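PDB 4R39: blue-light-activated histidine kinase 2 from Erythrobacter litoralis HTCC2594, which transfers phosphate from ATP to a protein histidine in response to blue light, raising bacterial virulence, its C-terminal kinase part being the construct here. Local coordinates for residues Q195-E200 against S219-L224; Q27-N32 against V118-A123; Y69-I74 against I84-A89; V109-D114 against V150-S155. All coordinates share one frame; numbering follows the deposited sequence.

Interaction 1 (Q195-E200 against S219-L224); sequences QGLGAE and SQQKTL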
# COMPACT_ATOMS: atom_id res chain seq x y z
N GLN A 195 -6.44 10.16 -2.79
CA GLN A 195 -7.67 10.91 -3.03
C GLN A 195 -8.87 10.17 -2.46
O GLN A 195 -9.78 10.78 -1.90
CB GLN A 195 -7.85 11.15 -4.53
CG GLN A 195 -8.76 12.32 -4.86
CD GLN A 195 -8.88 12.56 -6.35
OE1 GLN A 195 -8.27 13.49 -6.89
NE2 GLN A 195 -9.67 11.73 -7.02
N GLY A 196 -8.88 8.84 -2.60
CA GLY A 196 -9.97 8.02 -2.10
C GLY A 196 -10.03 7.98 -0.59
O GLY A 196 -11.08 7.69 -0.01
N LEU A 197 -8.91 8.29 0.05
CA LEU A 197 -8.81 8.26 1.51
C LEU A 197 -9.15 9.60 2.14
O LEU A 197 -9.27 9.71 3.35
CB LEU A 197 -7.39 7.87 1.92
CG LEU A 197 -7.05 6.39 1.89
CD1 LEU A 197 -5.54 6.20 1.96
CD2 LEU A 197 -7.73 5.68 3.04
N GLY A 198 -9.31 10.62 1.30
CA GLY A 198 -9.49 11.97 1.79
C GLY A 198 -8.25 12.44 2.52
O GLY A 198 -8.33 13.26 3.44
N ALA A 199 -7.10 11.91 2.11
CA ALA A 199 -5.84 12.13 2.81
C ALA A 199 -5.01 13.24 2.18
O ALA A 199 -5.36 13.78 1.14
CB ALA A 199 -5.04 10.84 2.82
N GLU A 200 -3.90 13.57 2.84
CA GLU A 200 -2.94 14.55 2.35
C GLU A 200 -1.58 13.87 2.28
O GLU A 200 -1.14 13.28 3.25
CB GLU A 200 -2.84 15.74 3.31
CG GLU A 200 -4.17 16.32 3.77
CD GLU A 200 -4.76 17.32 2.80
OE1 GLU A 200 -4.00 17.95 2.03
OE2 GLU A 200 -6.00 17.49 2.82
N SER A 219 -11.75 9.35 10.92
CA SER A 219 -13.08 9.80 11.33
C SER A 219 -14.00 9.99 10.13
O SER A 219 -15.22 9.83 10.24
CB SER A 219 -13.00 11.10 12.14
OG SER A 219 -12.56 12.18 11.33
N GLN A 220 -13.42 10.34 8.98
CA GLN A 220 -14.19 10.63 7.78
C GLN A 220 -14.35 9.44 6.83
O GLN A 220 -14.91 9.58 5.75
CB GLN A 220 -13.54 11.79 7.02
CG GLN A 220 -13.69 13.13 7.70
CD GLN A 220 -12.61 14.11 7.29
OE1 GLN A 220 -12.23 14.19 6.12
NE2 GLN A 220 -12.09 14.85 8.26
N GLN A 221 -13.87 8.27 7.24
CA GLN A 221 -13.88 7.11 6.35
C GLN A 221 -15.29 6.57 6.12
O GLN A 221 -15.64 6.22 4.99
CB GLN A 221 -12.97 6.01 6.89
CG GLN A 221 -11.50 6.39 6.91
CD GLN A 221 -10.93 6.64 5.52
OE1 GLN A 221 -10.88 5.74 4.69
NE2 GLN A 221 -10.50 7.87 5.28
N LYS A 222 -16.09 6.50 7.18
CA LYS A 222 -17.49 6.08 7.07
C LYS A 222 -18.20 6.91 6.01
O LYS A 222 -18.90 6.38 5.15
CB LYS A 222 -18.20 6.23 8.41
CG LYS A 222 -19.66 5.81 8.41
CD LYS A 222 -20.34 6.12 9.73
CE LYS A 222 -21.81 5.70 9.71
NZ LYS A 222 -22.49 5.97 11.00
N THR A 223 -18.01 8.22 6.08
CA THR A 223 -18.63 9.17 5.16
C THR A 223 -18.19 8.93 3.72
O THR A 223 -19.02 8.87 2.82
CB THR A 223 -18.28 10.61 5.57
OG1 THR A 223 -18.59 10.81 6.96
CG2 THR A 223 -19.05 11.62 4.74
N LEU A 224 -16.88 8.79 3.50
CA LEU A 224 -16.35 8.54 2.16
C LEU A 224 -16.92 7.25 1.57
O LEU A 224 -17.34 7.22 0.41
CB LEU A 224 -14.83 8.43 2.20
CG LEU A 224 -14.04 9.68 2.59
CD1 LEU A 224 -12.56 9.36 2.67
CD2 LEU A 224 -14.28 10.82 1.62
O HOH W 1 -11.28 14.44 3.75
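Q221 sets its CG beside the backbone N (chi1 -65°) and bends again at chi2 (-64°), which swings its amide off the start of helix 221-227 and over to the L197 carbonyl. That carbonyl lies in the turn that closes helix 185-196, a Schellman motif in the Bergerat-fold ATPase domain: G198 takes a positive phi, and its N turns back to Q195 O. Q221 NE2 donates to L197 O at 2.9 Å. The bond is bent, with 140° at the hydrogen; the acceptor lies in the plane of the glutamine amide, while the donor is tilted from the plane of the L197 carbonyl. The same NE2 also reaches P217 O, and OE1 is taken up by T122 of helix 120-140, so partners at both ends fix the rotation of the amide. L197 CD2 packs 3.6 Å from Q221 OE1, its side chain turned toward helix 120-140. One turn on from Q221, L224 pushes CD1 against the backbone of the turn, 3.4 Å from L197 O and 3.5 Å from G196 O. At the margin a water links the turn to the second helix, donating to G198 O and, at 2.6 Å, to Q220 OE1.

Interaction 2 (Q27-N32 against V118-A123); sequences QHRVKN and VPVETA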
# COMPACT_ATOMS: atom_id res chain seq x y z
N GLN A 27 -12.69 -7.35 -4.78
CA GLN A 27 -13.22 -6.37 -5.74
C GLN A 27 -14.68 -6.04 -5.49
O GLN A 27 -15.10 -4.89 -5.65
CB GLN A 27 -13.05 -6.89 -7.17
CG GLN A 27 -13.57 -5.94 -8.24
CD GLN A 27 -13.40 -6.50 -9.64
OE1 GLN A 27 -12.55 -7.35 -9.88
NE2 GLN A 27 -14.23 -6.03 -10.57
N HIS A 28 -15.46 -7.05 -5.10
CA HIS A 28 -16.89 -6.86 -4.91
C HIS A 28 -17.24 -6.27 -3.54
O HIS A 28 -18.41 -6.04 -3.25
CB HIS A 28 -17.63 -8.18 -5.15
CG HIS A 28 -17.51 -8.69 -6.55
ND1 HIS A 28 -17.48 -10.03 -6.86
CD2 HIS A 28 -17.42 -8.03 -7.73
CE1 HIS A 28 -17.37 -10.18 -8.17
NE2 HIS A 28 -17.33 -8.98 -8.72
N ARG A 29 -16.23 -6.04 -2.70
CA ARG A 29 -16.43 -5.33 -1.43
C ARG A 29 -15.92 -3.89 -1.50
O ARG A 29 -16.02 -3.16 -0.51
CB ARG A 29 -15.74 -6.04 -0.25
CG ARG A 29 -15.91 -7.56 -0.16
CD ARG A 29 -16.90 -8.04 0.92
NE ARG A 29 -16.70 -7.45 2.25
CZ ARG A 29 -16.16 -8.07 3.30
NH1 ARG A 29 -15.73 -9.32 3.21
NH2 ARG A 29 -16.05 -7.43 4.46
N VAL A 30 -15.37 -3.48 -2.64
CA VAL A 30 -14.80 -2.13 -2.79
C VAL A 30 -15.34 -1.41 -4.03
O VAL A 30 -16.11 -1.98 -4.79
CB VAL A 30 -13.26 -2.17 -2.84
CG1 VAL A 30 -12.72 -2.75 -1.55
CG2 VAL A 30 -12.78 -2.98 -4.03
N LYS A 31 -14.94 -0.15 -4.22
CA LYS A 31 -15.55 0.70 -5.24
C LYS A 31 -14.62 1.79 -5.79
O LYS A 31 -13.52 2.01 -5.29
CB LYS A 31 -16.81 1.36 -4.67
CG LYS A 31 -17.96 0.39 -4.47
CD LYS A 31 -19.25 1.12 -4.12
CE LYS A 31 -20.42 0.15 -4.02
NZ LYS A 31 -20.76 -0.47 -5.33
N ASN A 32 -15.11 2.48 -6.83
CA ASN A 32 -14.39 3.59 -7.46
C ASN A 32 -13.01 3.17 -7.97
O ASN A 32 -12.85 2.04 -8.43
CB ASN A 32 -14.32 4.79 -6.51
CG ASN A 32 -15.68 5.44 -6.28
OD1 ASN A 32 -16.72 4.85 -6.58
ND2 ASN A 32 -15.67 6.66 -5.76
N VAL A 118 -9.89 -0.61 10.92
CA VAL A 118 -10.43 0.27 9.89
C VAL A 118 -11.36 -0.49 8.96
O VAL A 118 -11.36 -1.72 8.95
CB VAL A 118 -9.30 0.89 9.06
CG1 VAL A 118 -8.31 1.62 9.97
CG2 VAL A 118 -8.58 -0.18 8.24
N PRO A 119 -12.15 0.23 8.15
CA PRO A 119 -13.00 -0.45 7.16
C PRO A 119 -12.16 -1.11 6.06
O PRO A 119 -11.00 -0.74 5.89
CB PRO A 119 -13.84 0.69 6.58
CG PRO A 119 -13.78 1.78 7.60
CD PRO A 119 -12.42 1.67 8.21
N VAL A 120 -12.75 -2.05 5.34
CA VAL A 120 -12.04 -2.77 4.29
C VAL A 120 -11.45 -1.82 3.25
O VAL A 120 -10.28 -1.93 2.89
CB VAL A 120 -12.96 -3.77 3.56
CG1 VAL A 120 -12.19 -4.49 2.45
CG2 VAL A 120 -13.53 -4.78 4.54
N GLU A 121 -12.28 -0.90 2.75
CA GLU A 121 -11.84 0.03 1.72
C GLU A 121 -10.67 0.87 2.19
O GLU A 121 -9.75 1.16 1.43
CB GLU A 121 -12.98 0.96 1.32
CG GLU A 121 -13.95 0.36 0.31
CD GLU A 121 -14.60 1.40 -0.58
OE1 GLU A 121 -14.16 2.56 -0.57
OE2 GLU A 121 -15.55 1.04 -1.31
N THR A 122 -10.70 1.27 3.46
CA THR A 122 -9.64 2.10 4.01
C THR A 122 -8.33 1.31 4.05
O THR A 122 -7.27 1.84 3.72
CB THR A 122 -10.01 2.57 5.43
OG1 THR A 122 -11.26 3.27 5.38
CG2 THR A 122 -8.93 3.50 5.98
N ALA A 123 -8.42 0.05 4.45
CA ALA A 123 -7.23 -0.79 4.59
C ALA A 123 -6.60 -1.03 3.23
O ALA A 123 -5.40 -0.85 3.05
CB ALA A 123 -7.60 -2.11 5.25
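H28, predicted to be the phosphoacceptor, lies in the loop after helix 16-27, and this loop packs through R29, V30 and K31 onto V120 and E121 in the first turn of helix 120-140, with P119 at the N-cap. Q27 to V30 form a type I beta turn, and at its end V30 comes up to E121, their CA atoms 5.8 Å apart. V30 lays CG1 on the aliphatic part of E121, 3.8 Å from CG, and has a looser contact with V120 CG1. With CG beside its backbone N (chi1 -82°) and the rest of the chain extended, E121 reaches obliquely across V30 to K31, until OE2 lies 3.6 Å from V30 CA and also from K31 CB. K31 N is nearby, but the angle is too poor for a hydrogen bond, and the lysine amine itself leads away from the carboxylate. What grips the acid comes from other parts of the chain: R125 forms a salt bridge with OE1 and R229 with OE2, which probably offsets the burial of its charge. R29 bends at chi2 and chi3 and brings NH2 to 3.7 Å from V120 CG2, the two side chains crossing at about a right angle beside M72 and I84. Contact between the segment bearing the predicted phosphoacceptor and the first helix of the ATP-binding part is consistent with the two-part layout of a histidine kinase core.

Interaction 3 (Y69-I74 against I84-A89); sequences YQEMDI and IIPLGA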
# COMPACT_ATOMS: atom_id res chain seq x y z
N TYR A 69 -7.35 -9.92 1.66
CA TYR A 69 -8.38 -10.95 1.59
C TYR A 69 -8.32 -11.82 2.83
O TYR A 69 -9.35 -12.18 3.40
CB TYR A 69 -8.22 -11.82 0.35
CG TYR A 69 -9.05 -13.08 0.42
CD1 TYR A 69 -8.51 -14.26 0.92
CD2 TYR A 69 -10.37 -13.08 0.01
CE1 TYR A 69 -9.27 -15.41 1.01
CE2 TYR A 69 -11.14 -14.23 0.09
CZ TYR A 69 -10.59 -15.39 0.59
OH TYR A 69 -11.36 -16.53 0.67
N GLN A 70 -7.10 -12.17 3.25
CA GLN A 70 -6.90 -12.99 4.43
C GLN A 70 -7.48 -12.33 5.68
O GLN A 70 -8.09 -13.00 6.52
CB GLN A 70 -5.42 -13.28 4.64
CG GLN A 70 -4.83 -14.26 3.65
CD GLN A 70 -3.37 -14.56 3.94
OE1 GLN A 70 -2.96 -14.62 5.09
NE2 GLN A 70 -2.59 -14.74 2.88
N GLU A 71 -7.30 -11.02 5.81
CA GLU A 71 -7.84 -10.28 6.94
C GLU A 71 -9.37 -10.25 6.91
O GLU A 71 -10.03 -10.31 7.95
CB GLU A 71 -7.31 -8.84 6.95
CG GLU A 71 -5.80 -8.73 7.08
CD GLU A 71 -5.27 -9.24 8.41
OE1 GLU A 71 -6.07 -9.39 9.36
OE2 GLU A 71 -4.05 -9.49 8.50
N MET A 72 -9.94 -10.16 5.71
CA MET A 72 -11.38 -10.15 5.54
C MET A 72 -11.98 -11.49 5.92
O MET A 72 -13.03 -11.57 6.55
CB MET A 72 -11.76 -9.86 4.10
CG MET A 72 -11.66 -8.43 3.68
SD MET A 72 -12.19 -8.29 1.97
CE MET A 72 -10.78 -7.49 1.25
N ASP A 73 -11.30 -12.55 5.50
CA ASP A 73 -11.74 -13.90 5.75
C ASP A 73 -11.84 -14.16 7.25
O ASP A 73 -12.80 -14.75 7.73
CB ASP A 73 -10.76 -14.89 5.10
CG ASP A 73 -11.33 -16.28 4.99
OD1 ASP A 73 -12.53 -16.42 4.67
OD2 ASP A 73 -10.57 -17.25 5.22
N ILE A 74 -10.83 -13.68 7.98
CA ILE A 74 -10.77 -13.84 9.43
C ILE A 74 -11.83 -12.99 10.13
O ILE A 74 -12.34 -13.37 11.18
CB ILE A 74 -9.37 -13.43 9.95
CG1 ILE A 74 -8.36 -14.54 9.64
CG2 ILE A 74 -9.38 -13.16 11.46
CD1 ILE A 74 -6.92 -14.11 9.80
N ILE A 84 -13.23 -3.25 10.80
CA ILE A 84 -13.08 -4.69 11.01
C ILE A 84 -11.69 -5.23 10.66
O ILE A 84 -11.35 -6.35 11.02
CB ILE A 84 -14.12 -5.46 10.18
CG1 ILE A 84 -14.03 -5.06 8.71
CG2 ILE A 84 -15.52 -5.18 10.69
CD1 ILE A 84 -14.52 -6.12 7.77
N ILE A 85 -10.90 -4.42 9.95
CA ILE A 85 -9.57 -4.84 9.52
C ILE A 85 -8.49 -4.28 10.45
O ILE A 85 -8.39 -3.06 10.61
CB ILE A 85 -9.26 -4.35 8.09
CG1 ILE A 85 -10.29 -4.91 7.09
CG2 ILE A 85 -7.85 -4.75 7.67
CD1 ILE A 85 -10.32 -6.43 7.00
N PRO A 86 -7.67 -5.16 11.06
CA PRO A 86 -6.55 -4.67 11.87
C PRO A 86 -5.40 -4.14 11.01
O PRO A 86 -4.58 -4.91 10.52
CB PRO A 86 -6.12 -5.91 12.65
CG PRO A 86 -6.53 -7.05 11.81
CD PRO A 86 -7.77 -6.63 11.10
N LEU A 87 -5.35 -2.82 10.85
CA LEU A 87 -4.42 -2.19 9.92
C LEU A 87 -2.96 -2.50 10.24
O LEU A 87 -2.18 -2.82 9.34
CB LEU A 87 -4.64 -0.67 9.94
CG LEU A 87 -3.84 0.14 8.92
CD1 LEU A 87 -4.22 -0.25 7.50
CD2 LEU A 87 -4.06 1.61 9.15
N GLY A 88 -2.60 -2.40 11.51
CA GLY A 88 -1.23 -2.60 11.93
C GLY A 88 -0.72 -3.98 11.57
O GLY A 88 0.41 -4.13 11.09
N ALA A 89 -1.56 -4.99 11.78
CA ALA A 89 -1.21 -6.36 11.44
C ALA A 89 -0.98 -6.47 9.94
O ALA A 89 0.01 -7.01 9.47
CB ALA A 89 -2.31 -7.31 11.88
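E71 helps join helix 58-75 to the connection between strand 85-86 and helix 87-102. Its CB is the part that meets I85, 3.9 Å from CD1 and 4.2 Å from CG2. From there CG leaves beside the backbone N (chi1 -61°) and the chain bends once more at chi2 (-65°), bringing OE1 obliquely to the CG-CD side of the P86 ring. At the tip OE1 lies 3.4 Å from P86 CG and 3.7 Å from P86 CD, while OE2 comes only loosely to A89 CB, 4.4 Å away. Next to it on the same helix, M72 places CG 4.1 Å from I85 CD1, so that one isoleucine methyl rests between two consecutive helix residues; beyond it the methionine goes on to V120 and V26. I84 and I85 both face V118 in a classic beta bulge of the two-stranded sheet, and P86 takes the N-cap position of helix 87-102. The close contacts are van der Waals: I85 CD1 with the carbons of E71 and M72, and E71 OE1 against P86 CG and CD. No hydrogen bond joins the segments, so shape fit rather than polar pairing sets the contact.

Interaction 4 (V109-D114 against V150-S155); sequences VNVQAD and VQLRSS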
# COMPACT_ATOMS: atom_id res chain seq x y z
N VAL A 109 15.28 -2.20 7.69
CA VAL A 109 13.88 -1.78 7.62
C VAL A 109 13.18 -1.90 8.97
O VAL A 109 12.89 -3.00 9.44
CB VAL A 109 13.09 -2.60 6.58
CG1 VAL A 109 11.68 -2.05 6.44
CG2 VAL A 109 13.81 -2.58 5.24
N ASN A 110 12.93 -0.76 9.60
CA ASN A 110 12.16 -0.70 10.83
C ASN A 110 10.67 -0.55 10.55
O ASN A 110 10.28 0.09 9.57
CB ASN A 110 12.64 0.47 11.70
CG ASN A 110 13.83 0.11 12.57
OD1 ASN A 110 14.00 -1.04 12.97
ND2 ASN A 110 14.67 1.10 12.85
N VAL A 111 9.83 -1.14 11.40
CA VAL A 111 8.39 -1.11 11.23
C VAL A 111 7.69 -0.84 12.56
O VAL A 111 7.86 -1.60 13.51
CB VAL A 111 7.86 -2.45 10.68
CG1 VAL A 111 6.34 -2.40 10.51
CG2 VAL A 111 8.55 -2.79 9.37
N GLN A 112 6.91 0.24 12.60
CA GLN A 112 6.17 0.61 13.80
C GLN A 112 4.72 0.93 13.46
O GLN A 112 4.40 2.07 13.12
CB GLN A 112 6.82 1.82 14.46
CG GLN A 112 6.15 2.27 15.76
CD GLN A 112 6.45 1.33 16.91
OE1 GLN A 112 7.60 1.21 17.34
NE2 GLN A 112 5.41 0.67 17.41
N ALA A 113 3.84 -0.06 13.57
CA ALA A 113 2.43 0.13 13.24
C ALA A 113 1.53 0.06 14.48
O ALA A 113 1.62 -0.88 15.27
CB ALA A 113 1.99 -0.90 12.22
N ASP A 114 0.67 1.06 14.65
CA ASP A 114 -0.26 1.10 15.77
C ASP A 114 -1.39 0.10 15.56
O ASP A 114 -1.70 -0.27 14.43
CB ASP A 114 -0.88 2.49 15.94
CG ASP A 114 -0.05 3.42 16.81
OD1 ASP A 114 0.99 3.00 17.36
OD2 ASP A 114 -0.46 4.60 16.97
N VAL A 150 15.37 2.26 6.13
CA VAL A 150 14.00 2.62 5.83
C VAL A 150 13.19 2.46 7.11
O VAL A 150 13.36 1.49 7.84
CB VAL A 150 13.37 1.74 4.73
CG1 VAL A 150 11.98 2.25 4.38
CG2 VAL A 150 14.24 1.74 3.49
N GLN A 151 12.32 3.42 7.37
CA GLN A 151 11.43 3.33 8.52
C GLN A 151 9.99 3.52 8.07
O GLN A 151 9.66 4.50 7.43
CB GLN A 151 11.80 4.38 9.56
CG GLN A 151 13.28 4.37 9.92
CD GLN A 151 13.54 4.80 11.36
OE1 GLN A 151 13.83 3.96 12.22
NE2 GLN A 151 13.44 6.10 11.61
N LEU A 152 9.16 2.54 8.40
CA LEU A 152 7.72 2.64 8.19
C LEU A 152 7.06 2.88 9.55
O LEU A 152 7.27 2.12 10.49
CB LEU A 152 7.18 1.36 7.55
CG LEU A 152 5.66 1.17 7.50
CD1 LEU A 152 5.01 2.22 6.62
CD2 LEU A 152 5.31 -0.23 7.00
N ARG A 153 6.27 3.95 9.64
CA ARG A 153 5.50 4.24 10.85
C ARG A 153 4.04 4.42 10.49
O ARG A 153 3.70 4.92 9.43
CB ARG A 153 5.98 5.53 11.51
CG ARG A 153 7.13 5.38 12.48
CD ARG A 153 7.62 6.74 12.96
NE ARG A 153 9.06 6.86 12.77
CZ ARG A 153 9.65 7.61 11.85
NH1 ARG A 153 8.94 8.36 11.01
NH2 ARG A 153 10.98 7.64 11.78
N SER A 154 3.17 3.99 11.40
CA SER A 154 1.74 4.19 11.27
C SER A 154 1.23 4.56 12.65
O SER A 154 1.12 3.70 13.53
CB SER A 154 1.08 2.91 10.76
OG SER A 154 -0.30 3.10 10.51
N SER A 155 0.94 5.84 12.84
CA SER A 155 0.62 6.38 14.16
C SER A 155 -0.76 7.00 14.20
O SER A 155 -1.09 7.86 13.38
CB SER A 155 1.62 7.45 14.56
OG SER A 155 2.95 6.98 14.44
O HOH W 2 -1.48 0.85 11.67
O HOH W 3 3.10 4.10 15.50
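L152 sits where two parallel strands at one edge of the mixed five-stranded Bergerat sheet, 107-113 and 148-156, run side by side with an angle of only 5° between them. Its backbone works both ways: L152 N donates to N110 O at 2.9 Å, and L152 O accepts Q112 N at 2.8 Å. Its side chain, with CG anti to the backbone N, lies on the same face as V109, V111, V150, A113 and S154, and CD2 reaches 4.3 Å from V111 CG1. Helices 87-102 and 120-140 pack on this face, the second also lying in the connection between the two strands. The side chain of N110 points to the other face, while its backbone N bonds to V150 O. There it runs alongside the side chain of Q151, and N110 ND2 donates to Q151 OE1 at 3.0 Å. This amide bond is nearly straight (165°) and lies in the plane of the accepting carbonyl, although the two amide planes are turned 48° apart. On the same face R153 makes a salt bridge with E167 of the next strand. S154 continues the ladder: its N bonds to Q112 O and its O receives D114 N, both at 2.9 Å, while its CB packs on A113 CB. Its hydroxyl then meets a water that donates to D114 O at 3.0 Å and lies 2.8 Å from S154 OG.

Overall arrangement
Interactions 2 and 3 are neighbours, their centres 12 Å apart, and interaction 3 is nested in the chain loop that interaction 2 closes. They meet where V118 pairs with I84 and I85 and where V120 packs on M72, joining the N-terminal helices, near the predicted phosphoacceptor, to the start of helix 120-140. Interaction 1 adjoins the same helix start, its centre also 12 Å from that of interaction 2. Interaction 4, about 18 Å from interaction 3 and 23 Å from interaction 2, lies in the main sheet near the bound nucleotide; G88 packs on A113. Interactions 2 and 4 alternate along the chain, and interaction 1 comes last. Helices 87-102 and 120-140 probably link the histidine-bearing part with the ATP-binding sheet.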